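Local coordinates for putative large adhesion protein (Lap) involved in biofilm formation (Marinobacter hydrocarbonoclasticus ATCC 49840, PDB 6M8M), which probably mediates bacterial adhesion in biofilm formation through a PA14 domain that binds calcium and holds beta-D-glucopyranose, at residues E41-A46 against N67-T72; I115-G120 against S174-Y179. All blocks are in the same frame, centred on the assembly; numbering follows the deposited sequence.

Contact 1 of 2, residues E41-A46 against N67-T72; sequences EYYAYA and NEADAT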
ATOM      1  N   GLU A  41       3.396  -0.300  -7.432  1.00  4.92           N
ATOM      2  CA  GLU A  41       4.184   0.800  -7.960  1.00  5.64           C
ATOM      3  C   GLU A  41       4.939   1.455  -6.821  1.00  4.78           C
ATOM      4  O   GLU A  41       4.372   1.713  -5.751  1.00  6.43           O
ATOM      5  CB  GLU A  41       3.265   1.827  -8.615  1.00  7.15           C
ATOM      6  CG  GLU A  41       2.602   1.302  -9.874  1.00  8.86           C
ATOM      7  CD  GLU A  41       1.478   2.190 -10.363  1.00 15.11           C
ATOM      8  OE1 GLU A  41       1.771   3.164 -11.088  1.00 30.35           O
ATOM      9  OE2 GLU A  41       0.305   1.929 -10.018  1.00 14.52           O
ATOM     10  N   TYR A  42       6.205   1.759  -7.050  1.00  5.00           N
ATOM     11  CA  TYR A  42       7.078   2.403  -6.072  1.00  4.40           C
ATOM     12  C   TYR A  42       7.531   3.740  -6.639  1.00  5.03           C
ATOM     13  O   TYR A  42       7.985   3.801  -7.791  1.00  6.04           O
ATOM     14  CB  TYR A  42       8.300   1.527  -5.789  1.00  4.88           C
ATOM     15  CG  TYR A  42       9.279   2.140  -4.824  1.00  5.41           C
ATOM     16  CD1 TYR A  42      10.309   2.964  -5.264  1.00  6.54           C
ATOM     17  CD2 TYR A  42       9.167   1.915  -3.459  1.00  6.34           C
ATOM     18  CE1 TYR A  42      11.202   3.536  -4.365  1.00  6.06           C
ATOM     19  CE2 TYR A  42      10.056   2.458  -2.565  1.00  6.00           C
ATOM     20  CZ  TYR A  42      11.058   3.278  -3.017  1.00  5.47           C
ATOM     21  OH  TYR A  42      11.932   3.790  -2.096  1.00  6.46           O
ATOM     22  N   TYR A  43       7.443   4.793  -5.828  1.00  5.14           N
ATOM     23  CA  TYR A  43       7.859   6.138  -6.197  1.00  5.16           C
ATOM     24  C   TYR A  43       8.879   6.642  -5.188  1.00  5.29           C
ATOM     25  O   TYR A  43       8.608   6.695  -3.983  1.00  6.21           O
ATOM     26  CB  TYR A  43       6.671   7.102  -6.189  1.00  5.56           C
ATOM     27  CG  TYR A  43       5.583   6.755  -7.158  1.00  6.29           C
ATOM     28  CD1 TYR A  43       4.672   5.758  -6.883  1.00  7.07           C
ATOM     29  CD2 TYR A  43       5.470   7.422  -8.365  1.00  7.28           C
ATOM     30  CE1 TYR A  43       3.675   5.431  -7.804  1.00  8.19           C
ATOM     31  CE2 TYR A  43       4.504   7.111  -9.266  1.00  9.75           C
ATOM     32  CZ  TYR A  43       3.615   6.119  -8.994  1.00  9.00           C
ATOM     33  OH  TYR A  43       2.666   5.853  -9.964  1.00 12.72           O
ATOM     34  N   ALA A  44      10.036   7.050  -5.692  1.00  5.22           N
ATOM     35  CA  ALA A  44      11.038   7.754  -4.910  1.00  6.16           C
ATOM     36  C   ALA A  44      10.636   9.217  -4.829  1.00  6.80           C
ATOM     37  O   ALA A  44      10.276   9.820  -5.843  1.00 10.93           O
ATOM     38  CB  ALA A  44      12.384   7.643  -5.614  1.00  7.01           C
ATOM     39  N   TYR A  45      10.637   9.779  -3.634  1.00  5.79           N
ATOM     40  CA  TYR A  45      10.306  11.187  -3.438  1.00  5.30           C
ATOM     41  C   TYR A  45      11.456  11.834  -2.686  1.00  6.42           C
ATOM     42  O   TYR A  45      11.861  11.347  -1.629  1.00  5.93           O
ATOM     43  CB  TYR A  45       9.005  11.308  -2.660  1.00  6.09           C
ATOM     44  CG  TYR A  45       8.559  12.729  -2.359  1.00  5.60           C
ATOM     45  CD1 TYR A  45       9.098  13.433  -1.295  1.00  6.38           C
ATOM     46  CD2 TYR A  45       7.577  13.349  -3.108  1.00  5.79           C
ATOM     47  CE1 TYR A  45       8.676  14.723  -0.992  1.00  5.71           C
ATOM     48  CE2 TYR A  45       7.151  14.636  -2.809  1.00  6.31           C
ATOM     49  CZ  TYR A  45       7.697  15.305  -1.744  1.00  5.34           C
ATOM     50  OH  TYR A  45       7.236  16.576  -1.437  1.00  6.11           O
ATOM     51  N   ALA A  46      11.988  12.916  -3.246  1.00  6.24           N
ATOM     52  CA  ALA A  46      13.143  13.619  -2.694  1.00  6.45           C
ATOM     53  C   ALA A  46      12.663  14.881  -1.996  1.00  6.69           C
ATOM     54  O   ALA A  46      12.311  15.867  -2.649  1.00  7.13           O
ATOM     55  CB  ALA A  46      14.127  13.967  -3.811  1.00  7.78           C
ATOM     56  N   ASN A  67       3.535  11.524 -11.869  1.00 10.87           N
ATOM     57  CA  ASN A  67       4.811  10.858 -12.064  1.00 11.94           C
ATOM     58  C   ASN A  67       4.586   9.418 -12.484  1.00 11.64           C
ATOM     59  O   ASN A  67       3.557   8.816 -12.195  1.00 18.19           O
ATOM     60  CB  ASN A  67       5.652  10.883 -10.784  1.00 12.71           C
ATOM     61  CG  ASN A  67       6.219  12.241 -10.508  1.00 13.17           C
ATOM     62  OD1 ASN A  67       7.270  12.594 -11.048  1.00 15.65           O
ATOM     63  ND2 ASN A  67       5.532  13.033  -9.691  1.00 11.17           N
ATOM     64  N   GLU A  68       5.563   8.881 -13.198  1.00 17.26           N
ATOM     65  CA  GLU A  68       5.583   7.455 -13.460  1.00 14.02           C
ATOM     66  C   GLU A  68       6.384   6.766 -12.362  1.00 11.35           C
ATOM     67  O   GLU A  68       7.350   7.313 -11.821  1.00 13.23           O
ATOM     68  CB  GLU A  68       6.163   7.127 -14.832  1.00 20.29           C
ATOM     69  CG  GLU A  68       5.996   5.656 -15.200  1.00 21.94           C
ATOM     70  CD  GLU A  68       6.144   5.407 -16.682  1.00 28.29           C
ATOM     71  OE1 GLU A  68       6.693   4.350 -17.059  1.00 33.22           O
ATOM     72  OE2 GLU A  68       5.712   6.273 -17.467  1.00 25.61           O
ATOM     73  N   ALA A  69       5.955   5.566 -12.029  1.00 10.42           N
ATOM     74  CA  ALA A  69       6.607   4.811 -10.975  1.00  8.87           C
ATOM     75  C   ALA A  69       8.068   4.573 -11.314  1.00  7.76           C
ATOM     76  O   ALA A  69       8.422   4.326 -12.474  1.00  9.43           O
ATOM     77  CB  ALA A  69       5.898   3.468 -10.826  1.00  9.94           C
ATOM     78  N   ASP A  70       8.911   4.617 -10.300  1.00  6.61           N
ATOM     79  CA  ASP A  70      10.315   4.277 -10.456  1.00  7.99           C
ATOM     80  C   ASP A  70      10.571   2.781 -10.522  1.00  7.03           C
ATOM     81  O   ASP A  70      11.607   2.366 -11.052  1.00  8.37           O
ATOM     82  CB  ASP A  70      11.098   4.905  -9.313  1.00  8.80           C
ATOM     83  CG  ASP A  70      11.038   6.419  -9.356  1.00  9.75           C
ATOM     84  OD1 ASP A  70      11.649   7.013 -10.276  1.00 16.73           O
ATOM     85  OD2 ASP A  70      10.340   7.030  -8.521  1.00  9.51           O
ATOM     86  N   ALA A  71       9.667   1.964 -10.003  1.00  6.65           N
ATOM     87  CA  ALA A  71       9.737   0.523 -10.170  1.00  6.37           C
ATOM     88  C   ALA A  71       8.328  -0.009  -9.997  1.00  5.57           C
ATOM     89  O   ALA A  71       7.486   0.618  -9.349  1.00  6.52           O
ATOM     90  CB  ALA A  71      10.671  -0.131  -9.153  1.00  7.00           C
ATOM     91  N   THR A  72       8.075  -1.168 -10.588  1.00  5.60           N
ATOM     92  CA  THR A  72       6.839  -1.901 -10.374  1.00  6.24           C
ATOM     93  C   THR A  72       7.163  -3.244  -9.737  1.00  6.06           C
ATOM     94  O   THR A  72       8.310  -3.700  -9.755  1.00  6.60           O
ATOM     95  CB  THR A  72       6.082  -2.114 -11.682  1.00  7.08           C
ATOM     96  OG1 THR A  72       6.860  -2.899 -12.583  1.00  9.04           O
ATOM     97  CG2 THR A  72       5.740  -0.794 -12.331  1.00  9.63           C
TER
HETATM   98  O   HOH W   1       3.382   4.335 -12.926  1.00 22.92           O
HETATM   99  O   HOH W   2      11.475   9.618  -8.488  1.00 20.40           O
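Tyr42 and the pair Asp70 and Ala71 show how a strand edge accepts a partner that has one residue too many. The amide of Tyr42 gives its proton to the carbonyl of Ala71, N to O 2.9 Å and nearly straight at 162°. The return bond is shared: Tyr42 O takes the amide of Asp70 at 2.8 Å (N to O), clearly bent, together with a weak bond from the amide of Ala71. Two donors on one carbonyl, with Asp70 and Ala71 both facing Tyr42, make a classic beta bulge, placed where the loop after helix 57-66 enters strand 71-75 and joins the antiparallel sheet beside strand 38-45.

Beyond the bulge a side chain takes over from the backbone. The carboxylate of Asp70 stands in for a strand carbonyl and receives the amide of Ala44, N to OD2 2.8 Å, on its anti side and 30° out of its plane. Asp70 CG, anti to the carbonyl carbon (chi1 -64°), brings OD2 within bonding distance of that amide. Water 2 lies within hydrogen-bonding distance of both Asp70 OD2 and Ala44 O. Glu109 places a like charge close to OD1, a repulsion that a sodium ion bound about 5 Å from the Asp70 side chain would be expected to offset.

At the other end, water 1 joins the two segments, accepting from the amide of Ala69 and donating to Glu41 OE1, 2.7 Å from the water oxygen. Tyr43 supplies much of the apolar part of the contact. Ala69 CA sits over one face of its ring, 3.9 Å from the centroid, in a CH-pi contact offset toward the rim, while Asn67 O lies at the ring edge. The side-chain amide of Asn67 turns back to helix 57-66, where ND2 is bonded to Phe63 O.

Contact 2 of 2, residues I115-G120 against S174-Y179; sequences IVKLTG and SVEIVY
Leu118 and Ile177 face each other at the middle of two antiparallel strands and illustrate how one pairing can have an apolar face and a partly wet one. Their amides and carbonyls bond reciprocally, with Ile177 N to Leu118 O at 2.8 Å and Leu118 N to Ile177 O at 2.9 Å; Val116 with Tyr179 and Gly120 with Val175 repeat the pattern. On the buried face, Leu118 CB packs 4.1 Å from Ile177 CB, and Val116 CB meets the edge of the Tyr179 ring at CD2, 3.9 Å away. Strand 186-194 packs against Ile177 and Tyr179, whose hydroxyl is bonded to Asp136 O.

The other face is covered by helix 57-66 at Val178, which packs on Ile64, but is polar and looser at Lys117, Thr119 and Glu176. Lys117 is fully extended, with CG anti to its backbone N (chi1 177°), and its CE lies 3.8 Å from Glu176 CD. Its NZ stays 4.0 Å from Glu176 OE2, and water 3 bridges the two, accepting from NZ and donating to OE2. Lys61 of helix 57-66 makes the direct salt bridge to that oxygen. Two positive groups around one carboxylate would be expected to keep Glu176 ionised.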
ATOM      1  N   ILE A 115       6.895   6.230  -1.638  1.00  4.27           N
ATOM      2  CA  ILE A 115       5.464   5.999  -1.794  1.00  4.79           C
ATOM      3  C   ILE A 115       5.274   4.645  -2.457  1.00  4.74           C
ATOM      4  O   ILE A 115       5.991   4.309  -3.412  1.00  5.22           O
ATOM      5  CB  ILE A 115       4.832   7.101  -2.669  1.00  5.01           C
ATOM      6  CG1 ILE A 115       4.922   8.466  -1.981  1.00  5.74           C
ATOM      7  CG2 ILE A 115       3.391   6.784  -3.012  1.00  6.08           C
ATOM      8  CD1 ILE A 115       4.749   9.639  -2.913  1.00  7.13           C
ATOM      9  N   VAL A 116       4.283   3.885  -1.982  1.00  4.35           N
ATOM     10  CA  VAL A 116       3.877   2.637  -2.622  1.00  5.14           C
ATOM     11  C   VAL A 116       2.401   2.736  -2.962  1.00  5.32           C
ATOM     12  O   VAL A 116       1.592   3.187  -2.139  1.00  6.18           O
ATOM     13  CB  VAL A 116       4.127   1.430  -1.697  1.00  5.32           C
ATOM     14  CG1 VAL A 116       3.599   0.145  -2.326  1.00  8.13           C
ATOM     15  CG2 VAL A 116       5.592   1.316  -1.361  1.00  8.04           C
ATOM     16  N   LYS A 117       2.043   2.302  -4.165  1.00  5.31           N
ATOM     17  CA  LYS A 117       0.656   2.164  -4.578  1.00  5.33           C
ATOM     18  C   LYS A 117       0.408   0.727  -4.977  1.00  5.02           C
ATOM     19  O   LYS A 117       1.233   0.115  -5.660  1.00  6.50           O
ATOM     20  CB  LYS A 117       0.369   3.100  -5.733  1.00  5.88           C
ATOM     21  CG  LYS A 117      -1.028   2.996  -6.282  1.00  6.82           C
ATOM     22  CD  LYS A 117      -1.256   4.106  -7.296  1.00  9.20           C
ATOM     23  CE  LYS A 117      -2.567   3.959  -8.024  1.00 11.54           C
ATOM     24  NZ  LYS A 117      -2.718   5.086  -8.994  1.00 15.01           N
ATOM     25  N   LEU A 118      -0.711   0.192  -4.538  1.00  4.74           N
ATOM     26  CA  LEU A 118      -1.129  -1.163  -4.866  1.00  5.56           C
ATOM     27  C   LEU A 118      -2.533  -1.107  -5.428  1.00  5.05           C
ATOM     28  O   LEU A 118      -3.411  -0.485  -4.832  1.00  6.28           O
ATOM     29  CB  LEU A 118      -1.110  -2.041  -3.609  1.00  5.64           C
ATOM     30  CG  LEU A 118       0.287  -2.333  -3.052  1.00  8.99           C
ATOM     31  CD1 LEU A 118       0.232  -2.646  -1.570  1.00 11.99           C
ATOM     32  CD2 LEU A 118       0.917  -3.499  -3.798  1.00  9.32           C
ATOM     33  N   THR A 119      -2.758  -1.775  -6.553  1.00  5.18           N
ATOM     34  CA  THR A 119      -4.069  -1.769  -7.182  1.00  5.96           C
ATOM     35  C   THR A 119      -4.446  -3.163  -7.667  1.00  5.66           C
ATOM     36  O   THR A 119      -3.597  -3.988  -8.006  1.00  6.36           O
ATOM     37  CB  THR A 119      -4.167  -0.796  -8.358  1.00  7.07           C
ATOM     38  OG1 THR A 119      -3.119  -1.072  -9.281  1.00  8.67           O
ATOM     39  CG2 THR A 119      -4.065   0.634  -7.900  1.00  9.83           C
ATOM     40  N   GLY A 120      -5.746  -3.403  -7.703  1.00  5.80           N
ATOM     41  CA  GLY A 120      -6.251  -4.644  -8.235  1.00  7.47           C
ATOM     42  C   GLY A 120      -7.748  -4.690  -8.077  1.00  7.35           C
ATOM     43  O   GLY A 120      -8.393  -3.676  -7.819  1.00  7.84           O
ATOM     44  N   SER A 174     -12.880  -2.694  -7.462  1.00  7.67           N
ATOM     45  CA  SER A 174     -11.538  -2.152  -7.465  1.00  8.46           C
ATOM     46  C   SER A 174     -11.063  -1.893  -6.045  1.00  6.86           C
ATOM     47  O   SER A 174     -11.841  -1.529  -5.159  1.00  9.83           O
ATOM     48  CB  SER A 174     -11.523  -0.843  -8.242  1.00 11.27           C
ATOM     49  OG  SER A 174     -12.280   0.145  -7.551  1.00 15.53           O
ATOM     50  N   VAL A 175      -9.776  -2.103  -5.826  1.00  6.41           N
ATOM     51  CA  VAL A 175      -9.103  -1.717  -4.597  1.00  6.52           C
ATOM     52  C   VAL A 175      -7.861  -0.922  -4.966  1.00  6.14           C
ATOM     53  O   VAL A 175      -7.129  -1.285  -5.894  1.00  6.86           O
ATOM     54  CB  VAL A 175      -8.794  -2.939  -3.705  1.00  7.69           C
ATOM     55  CG1 VAL A 175      -7.906  -3.973  -4.407  1.00  9.55           C
ATOM     56  CG2 VAL A 175      -8.177  -2.487  -2.389  1.00  8.72           C
ATOM     57  N   GLU A 176      -7.672   0.202  -4.282  1.00  5.98           N
ATOM     58  CA  GLU A 176      -6.520   1.071  -4.489  1.00  6.87           C
ATOM     59  C   GLU A 176      -5.965   1.441  -3.133  1.00  5.98           C
ATOM     60  O   GLU A 176      -6.701   1.947  -2.277  1.00  7.06           O
ATOM     61  CB  GLU A 176      -6.883   2.331  -5.262  1.00  9.51           C
ATOM     62  CG  GLU A 176      -5.708   3.291  -5.392  1.00 13.42           C
ATOM     63  CD  GLU A 176      -5.953   4.424  -6.367  1.00 22.74           C
ATOM     64  OE1 GLU A 176      -6.595   4.188  -7.413  1.00 29.76           O
ATOM     65  OE2 GLU A 176      -5.486   5.552  -6.087  1.00 29.44           O
ATOM     66  N   ILE A 177      -4.682   1.178  -2.938  1.00  6.15           N
ATOM     67  CA  ILE A 177      -3.979   1.465  -1.695  1.00  5.76           C
ATOM     68  C   ILE A 177      -2.846   2.413  -2.013  1.00  4.89           C
ATOM     69  O   ILE A 177      -2.064   2.151  -2.937  1.00  5.51           O
ATOM     70  CB  ILE A 177      -3.415   0.173  -1.081  1.00  6.27           C
ATOM     71  CG1 ILE A 177      -4.552  -0.802  -0.775  1.00  8.08           C
ATOM     72  CG2 ILE A 177      -2.574   0.467   0.151  1.00  8.43           C
ATOM     73  CD1 ILE A 177      -4.120  -2.229  -0.729  1.00 10.74           C
ATOM     74  N   VAL A 178      -2.736   3.489  -1.245  1.00  4.22           N
ATOM     75  CA  VAL A 178      -1.532   4.314  -1.273  1.00  4.43           C
ATOM     76  C   VAL A 178      -0.952   4.321   0.134  1.00  4.44           C
ATOM     77  O   VAL A 178      -1.690   4.278   1.127  1.00  5.33           O
ATOM     78  CB  VAL A 178      -1.758   5.739  -1.812  1.00  5.80           C
ATOM     79  CG1 VAL A 178      -2.303   5.698  -3.236  1.00  7.70           C
ATOM     80  CG2 VAL A 178      -2.651   6.530  -0.898  1.00  8.42           C
ATOM     81  N   TYR A 179       0.368   4.379   0.215  1.00  3.95           N
ATOM     82  CA  TYR A 179       1.120   4.252   1.458  1.00  4.18           C
ATOM     83  C   TYR A 179       2.377   5.090   1.292  1.00  4.08           C
ATOM     84  O   TYR A 179       2.911   5.192   0.178  1.00  4.38           O
ATOM     85  CB  TYR A 179       1.480   2.757   1.751  1.00  4.82           C
ATOM     86  CG  TYR A 179       2.689   2.628   2.629  1.00  4.60           C
ATOM     87  CD1 TYR A 179       2.597   2.722   4.007  1.00  4.33           C
ATOM     88  CD2 TYR A 179       3.948   2.505   2.067  1.00  5.65           C
ATOM     89  CE1 TYR A 179       3.726   2.674   4.808  1.00  4.98           C
ATOM     90  CE2 TYR A 179       5.077   2.466   2.847  1.00  5.62           C
ATOM     91  CZ  TYR A 179       4.967   2.565   4.214  1.00  4.18           C
ATOM     92  OH  TYR A 179       6.118   2.560   4.942  1.00  5.32           O
TER
HETATM   93  O   HOH W   3      -3.184   6.983  -6.706  1.00 18.33           O

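In the fold
Followed from the N terminus, the chain runs through strand 38-45, passes through a loop to helix 57-66 and comes back at 67-72, so contact 1 closes a half-helical connection of 20 residues. Only later does strand 113-122 begin, and contact 2 closes a longer excursion, rich in strands, when the chain returns at 174-179. The two closures follow in series, neither nested nor crossed. They meet edge to edge through strands 38-45 and 113-122, since Glu41 N and Tyr43 N probably bond to Lys117 O and Ile115 O. Strand order is therefore 71-75, 38-45, 113-122, 174-181, one continuous part of the antiparallel sheet, with helix 57-66 lying against the face that carries Tyr43, Ile115 and Val178.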